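Local coordinates for 231aa long hypothetical protein-L-isoaspartate O-methyltransferase (Sulfolobus tokodaii, PDB 1VBF), which probably methylates L-isoaspartyl residues of damaged proteins with S-adenosyl-L-methionine, a step in their repair or degradation, at residues 193-198 with 204-209; 165-170 with 200-205. All blocks are in the same frame, centred on the assembly; numbering follows the deposited sequence.

Interaction 1: residues 193-198 with 204-209; sequences FGRIGG and DDYDDI
Arg195 lays its guanidinium flat on one face of the Tyr206 ring. The centres are 4.0 Å apart and the planes differ by 26°, a cation-pi stack with Arg195 CZ almost directly above the ring centre. The arginine chain is extended from CG to NE (chi2 -177°), which carries it along the ring in the opposite direction to the tyrosine. Arg195 CG therefore lies near the hydroxyl, 3.3 Å from Tyr206 OH. NE lies over the rim at the hydroxyl end, 3.6 Å from Tyr206 CE2. The end of the arginine is also tied to the backbone. Arg195 NH1 donates to Asp204 O over 2.8 Å, bent to 149° at the hydrogen and close to the guanidinium plane. Stack and bond together fix the rotation of the group. The looser side is polar. Asp205 is exposed, and its OD2 stays 4.9 Å from Arg195 NH1, without a salt bridge. One water accepts from Arg195 N and makes only a weak bond to Tyr206 OH. The contact lies within the loop between strand 184-191 and helix 209-223, folding one part of it against another. Phe193 packs on helix 56-65, Tyr206 meets Phe211 of helix 209-223, and Asp208 is the N-cap of that helix.

Interaction 2: residues 165-170 with 200-205; sequences IGVGRV and YGFYDD
Phe202 turns the edge of its ring to Val167 and to the carbonyl of Gly166. Its CB points toward the 165-170 loop. CG is anti to the carbonyl carbon (chi1 -64°), and this carries the ring across the gap. On one side of the ring, Phe202 CD2 is 4.0 Å from Val167 CG1. The next atom out, Phe202 CE2, approaches the same methyl to 3.4 Å. It also lies 3.8 Å from Val167 CA. At the tip, Phe202 CZ comes within 3.5 Å of Gly166 O. Both partners lie near the ring plane, and no hydrogen bond joins the segments. Gly166 O is instead bonded by the hydroxyl of Thr143. The backbone of Gly166, at phi 158°, would press a side chain against the carbonyl before it. A face of the Phe202 ring is taken by the guanidinium of Arg195 in a cation-pi contact. An alanine in place of Phe202 would probably leave Val167 CG1 without its aromatic neighbour and let the Arg195 guanidinium turn more easily. Across the subunit interface, Val167 packs on Val167 of the second subunit, and its N bonds to Asp204 OD2 of that subunit. Residues 166-170 are the turn of a beta hairpin, joining antiparallel strands 159-165 and 171-177. The hairpin belongs to the Rossmann-like methyltransferase sheet, here with the strand order 3-2-1-4-5-6-7.

Overall arrangement
Both contacts use the loop between strand 184-191 and helix 209-223, and their centres are about 4 Å apart. Interaction 1 is a surface contact within that loop. It is polar and aromatic, built on a charge, a ring and a backbone carbonyl. Interaction 2 is buried and mostly apolar, and it sets the loop against the hairpin turn at 165-170. Arg195 joins the two, since Tyr206 and Phe202 lie over opposite faces of its guanidinium. Arg169 of the hairpin turn makes a second link, a salt bridge to Asp208 at the start of helix 209-223. Its NH2 also pairs with Asp208 of the third subunit. Ile209 packs on Ile209 of three other subunits, so the start of the helix lies where several copies of the six-chain assembly meet.

Interaction 1: residues 193-198 with 204-209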
loop_
_atom_site.group_PDB
_atom_site.type_symbol
_atom_site.label_atom_id
_atom_site.label_comp_id
_atom_site.label_asym_id
_atom_site.label_seq_id
_atom_site.Cartn_x
_atom_site.Cartn_y
_atom_site.Cartn_z
ATOM N N PHE B 193 -11.711 -5.537 -17.575
ATOM C CA PHE B 193 -12.421 -6.765 -17.879
ATOM C C PHE B 193 -12.069 -7.839 -16.879
ATOM O O PHE B 193 -11.069 -7.726 -16.182
ATOM C CB PHE B 193 -12.061 -7.275 -19.273
ATOM C CG PHE B 193 -12.677 -6.495 -20.386
ATOM C CD1 PHE B 193 -12.212 -5.230 -20.705
ATOM C CD2 PHE B 193 -13.723 -7.032 -21.135
ATOM C CE1 PHE B 193 -12.769 -4.507 -21.756
ATOM C CE2 PHE B 193 -14.294 -6.306 -22.196
ATOM C CZ PHE B 193 -13.813 -5.046 -22.500
ATOM N N GLY B 194 -12.906 -8.874 -16.821
ATOM C CA GLY B 194 -12.676 -10.010 -15.951
ATOM C C GLY B 194 -11.636 -10.857 -16.662
ATOM O O GLY B 194 -11.396 -10.689 -17.864
ATOM N N ARG B 195 -11.008 -11.764 -15.933
ATOM C CA ARG B 195 -9.966 -12.597 -16.500
ATOM C C ARG B 195 -10.472 -13.747 -17.340
ATOM O O ARG B 195 -11.443 -14.412 -16.976
ATOM C CB ARG B 195 -9.105 -13.151 -15.377
ATOM C CG ARG B 195 -8.206 -12.133 -14.739
ATOM C CD ARG B 195 -7.353 -12.794 -13.710
ATOM N NE ARG B 195 -6.147 -12.019 -13.468
ATOM C CZ ARG B 195 -5.119 -12.462 -12.757
ATOM N NH1 ARG B 195 -5.162 -13.672 -12.221
ATOM N NH2 ARG B 195 -4.048 -11.697 -12.598
ATOM N N ILE B 196 -9.799 -13.985 -18.462
ATOM C CA ILE B 196 -10.146 -15.084 -19.348
ATOM C C ILE B 196 -9.575 -16.351 -18.726
ATOM O O ILE B 196 -8.522 -16.321 -18.101
ATOM C CB ILE B 196 -9.532 -14.880 -20.708
ATOM C CG1 ILE B 196 -10.136 -15.852 -21.724
ATOM C CG2 ILE B 196 -8.066 -15.062 -20.606
ATOM C CD1 ILE B 196 -9.770 -15.535 -23.173
ATOM N N GLY B 197 -10.276 -17.464 -18.873
ATOM C CA GLY B 197 -9.799 -18.701 -18.295
ATOM C C GLY B 197 -9.345 -19.649 -19.376
ATOM O O GLY B 197 -9.680 -19.458 -20.537
ATOM N N GLY B 198 -8.567 -20.662 -19.021
ATOM C CA GLY B 198 -8.135 -21.583 -20.046
ATOM C C GLY B 198 -6.639 -21.773 -20.112
ATOM O O GLY B 198 -5.881 -21.115 -19.399
ATOM N N ASP B 204 -1.749 -17.554 -11.913
ATOM C CA ASP B 204 -1.636 -17.053 -10.541
ATOM C C ASP B 204 -2.657 -15.934 -10.304
ATOM O O ASP B 204 -3.212 -15.396 -11.254
ATOM C CB ASP B 204 -0.196 -16.594 -10.232
ATOM C CG ASP B 204 0.359 -15.614 -11.247
ATOM O OD1 ASP B 204 -0.088 -15.635 -12.410
ATOM O OD2 ASP B 204 1.272 -14.833 -10.892
ATOM N N ASP B 205 -2.926 -15.607 -9.045
ATOM C CA ASP B 205 -3.907 -14.584 -8.721
ATOM C C ASP B 205 -3.403 -13.160 -8.858
ATOM O O ASP B 205 -2.212 -12.914 -9.050
ATOM C CB ASP B 205 -4.437 -14.796 -7.306
ATOM C CG ASP B 205 -5.561 -13.823 -6.954
ATOM O OD1 ASP B 205 -5.357 -12.969 -6.047
ATOM O OD2 ASP B 205 -6.646 -13.905 -7.591
ATOM N N TYR B 206 -4.329 -12.218 -8.762
ATOM C CA TYR B 206 -4.013 -10.809 -8.888
ATOM C C TYR B 206 -2.868 -10.396 -7.990
ATOM O O TYR B 206 -2.877 -10.690 -6.792
ATOM C CB TYR B 206 -5.231 -9.956 -8.562
ATOM C CG TYR B 206 -6.310 -10.007 -9.603
ATOM C CD1 TYR B 206 -7.399 -10.864 -9.467
ATOM C CD2 TYR B 206 -6.267 -9.164 -10.711
ATOM C CE1 TYR B 206 -8.425 -10.877 -10.401
ATOM C CE2 TYR B 206 -7.289 -9.169 -11.659
ATOM C CZ TYR B 206 -8.367 -10.032 -11.493
ATOM O OH TYR B 206 -9.379 -10.045 -12.424
ATOM N N ASP B 207 -1.909 -9.673 -8.565
ATOM C CA ASP B 207 -0.741 -9.246 -7.812
ATOM C C ASP B 207 -0.638 -7.759 -7.474
ATOM O O ASP B 207 0.352 -7.114 -7.810
ATOM C CB ASP B 207 0.525 -9.676 -8.555
ATOM C CG ASP B 207 1.778 -9.515 -7.708
ATOM O OD1 ASP B 207 1.790 -10.037 -6.566
ATOM O OD2 ASP B 207 2.748 -8.867 -8.176
ATOM N N ASP B 208 -1.658 -7.203 -6.835
ATOM C CA ASP B 208 -1.603 -5.807 -6.430
ATOM C C ASP B 208 -1.593 -5.918 -4.917
ATOM O O ASP B 208 -2.099 -6.902 -4.360
ATOM C CB ASP B 208 -2.796 -4.993 -6.955
ATOM C CG ASP B 208 -4.127 -5.679 -6.743
ATOM O OD1 ASP B 208 -4.461 -6.605 -7.511
ATOM O OD2 ASP B 208 -4.847 -5.292 -5.809
ATOM N N ILE B 209 -0.960 -4.942 -4.279
ATOM C CA ILE B 209 -0.806 -4.920 -2.838
ATOM C C ILE B 209 -2.114 -5.085 -2.066
ATOM O O ILE B 209 -2.109 -5.573 -0.932
ATOM C CB ILE B 209 -0.041 -3.619 -2.391
ATOM C CG1 ILE B 209 0.771 -3.934 -1.141
ATOM C CG2 ILE B 209 -0.998 -2.456 -2.156
ATOM C CD1 ILE B 209 1.393 -2.747 -0.506
HETATM O O HOH W 1 -9.680 -8.159 -13.878
HETATM O O HOH W 2 -11.920 -12.099 -13.486
#

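Interaction 2: residues 165-170 with 200-205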
loop_
_atom_site.group_PDB
_atom_site.type_symbol
_atom_site.label_atom_id
_atom_site.label_comp_id
_atom_site.label_asym_id
_atom_site.label_seq_id
_atom_site.Cartn_x
_atom_site.Cartn_y
_atom_site.Cartn_z
ATOM N N ILE B 165 -5.524 -6.721 -22.848
ATOM C CA ILE B 165 -4.367 -7.452 -22.351
ATOM C C ILE B 165 -3.891 -6.874 -21.023
ATOM O O ILE B 165 -3.701 -5.666 -20.883
ATOM C CB ILE B 165 -3.167 -7.403 -23.332
ATOM C CG1 ILE B 165 -3.541 -8.058 -24.660
ATOM C CG2 ILE B 165 -1.954 -8.118 -22.705
ATOM C CD1 ILE B 165 -2.421 -8.013 -25.645
ATOM N N GLY B 166 -3.695 -7.738 -20.043
ATOM C CA GLY B 166 -3.212 -7.252 -18.778
ATOM C C GLY B 166 -3.490 -8.124 -17.586
ATOM O O GLY B 166 -4.533 -8.762 -17.490
ATOM N N VAL B 167 -2.505 -8.194 -16.699
ATOM C CA VAL B 167 -2.659 -8.911 -15.439
ATOM C C VAL B 167 -3.056 -7.689 -14.596
ATOM O O VAL B 167 -2.907 -6.553 -15.059
ATOM C CB VAL B 167 -1.311 -9.526 -14.987
ATOM C CG1 VAL B 167 -0.960 -10.680 -15.880
ATOM C CG2 VAL B 167 -0.201 -8.504 -15.068
ATOM N N GLY B 168 -3.595 -7.856 -13.408
ATOM C CA GLY B 168 -3.954 -6.650 -12.676
ATOM C C GLY B 168 -5.360 -6.226 -13.031
ATOM O O GLY B 168 -5.806 -6.429 -14.153
ATOM N N ARG B 169 -6.039 -5.617 -12.067
ATOM C CA ARG B 169 -7.426 -5.212 -12.189
ATOM C C ARG B 169 -7.787 -4.089 -13.161
ATOM O O ARG B 169 -8.944 -3.687 -13.236
ATOM C CB ARG B 169 -7.968 -4.923 -10.789
ATOM C CG ARG B 169 -6.963 -5.302 -9.709
ATOM C CD ARG B 169 -7.483 -6.266 -8.663
ATOM N NE ARG B 169 -8.331 -5.600 -7.675
ATOM C CZ ARG B 169 -7.953 -4.596 -6.878
ATOM N NH1 ARG B 169 -6.720 -4.107 -6.929
ATOM N NH2 ARG B 169 -8.823 -4.068 -6.026
ATOM N N VAL B 170 -6.816 -3.579 -13.904
ATOM C CA VAL B 170 -7.093 -2.551 -14.914
ATOM C C VAL B 170 -6.192 -2.894 -16.086
ATOM O O VAL B 170 -4.988 -2.924 -15.928
ATOM C CB VAL B 170 -6.751 -1.135 -14.430
ATOM C CG1 VAL B 170 -6.912 -0.138 -15.573
ATOM C CG2 VAL B 170 -7.672 -0.749 -13.323
ATOM N N TYR B 200 -4.234 -20.811 -21.956
ATOM C CA TYR B 200 -3.397 -19.616 -22.027
ATOM C C TYR B 200 -3.974 -18.469 -21.222
ATOM O O TYR B 200 -3.790 -17.298 -21.555
ATOM C CB TYR B 200 -3.181 -19.215 -23.485
ATOM C CG TYR B 200 -2.471 -20.298 -24.267
ATOM C CD1 TYR B 200 -1.100 -20.497 -24.134
ATOM C CD2 TYR B 200 -3.179 -21.191 -25.069
ATOM C CE1 TYR B 200 -0.453 -21.566 -24.774
ATOM C CE2 TYR B 200 -2.547 -22.258 -25.709
ATOM C CZ TYR B 200 -1.183 -22.444 -25.552
ATOM O OH TYR B 200 -0.553 -23.520 -26.138
ATOM N N GLY B 201 -4.658 -18.844 -20.144
ATOM C CA GLY B 201 -5.259 -17.898 -19.226
ATOM C C GLY B 201 -4.306 -17.577 -18.081
ATOM O O GLY B 201 -3.101 -17.599 -18.268
ATOM N N PHE B 202 -4.814 -17.295 -16.887
ATOM C CA PHE B 202 -3.915 -16.954 -15.813
ATOM C C PHE B 202 -3.552 -18.143 -14.957
ATOM O O PHE B 202 -4.387 -19.004 -14.701
ATOM C CB PHE B 202 -4.508 -15.832 -14.957
ATOM C CG PHE B 202 -4.683 -14.541 -15.699
ATOM C CD1 PHE B 202 -5.762 -14.360 -16.562
ATOM C CD2 PHE B 202 -3.734 -13.533 -15.599
ATOM C CE1 PHE B 202 -5.888 -13.208 -17.315
ATOM C CE2 PHE B 202 -3.841 -12.369 -16.346
ATOM C CZ PHE B 202 -4.923 -12.204 -17.209
ATOM N N TYR B 203 -2.289 -18.179 -14.531
ATOM C CA TYR B 203 -1.777 -19.245 -13.682
ATOM C C TYR B 203 -1.572 -18.840 -12.219
ATOM O O TYR B 203 -1.264 -19.687 -11.385
ATOM C CB TYR B 203 -0.478 -19.819 -14.263
ATOM C CG TYR B 203 -0.736 -20.795 -15.389
ATOM C CD1 TYR B 203 -0.833 -20.365 -16.713
ATOM C CD2 TYR B 203 -1.004 -22.135 -15.117
ATOM C CE1 TYR B 203 -1.201 -21.252 -17.737
ATOM C CE2 TYR B 203 -1.378 -23.022 -16.128
ATOM C CZ TYR B 203 -1.478 -22.575 -17.429
ATOM O OH TYR B 203 -1.901 -23.453 -18.393
ATOM N N ASP B 204 -1.749 -17.554 -11.913
ATOM C CA ASP B 204 -1.636 -17.053 -10.541
ATOM C C ASP B 204 -2.657 -15.934 -10.304
ATOM O O ASP B 204 -3.212 -15.396 -11.254
ATOM C CB ASP B 204 -0.196 -16.594 -10.232
ATOM C CG ASP B 204 0.359 -15.614 -11.247
ATOM O OD1 ASP B 204 -0.088 -15.635 -12.410
ATOM O OD2 ASP B 204 1.272 -14.833 -10.892
ATOM N N ASP B 205 -2.926 -15.607 -9.045
ATOM C CA ASP B 205 -3.907 -14.584 -8.721
ATOM C C ASP B 205 -3.403 -13.160 -8.858
ATOM O O ASP B 205 -2.212 -12.914 -9.050
ATOM C CB ASP B 205 -4.437 -14.796 -7.306
ATOM C CG ASP B 205 -5.561 -13.823 -6.954
ATOM O OD1 ASP B 205 -5.357 -12.969 -6.047
ATOM O OD2 ASP B 205 -6.646 -13.905 -7.591
#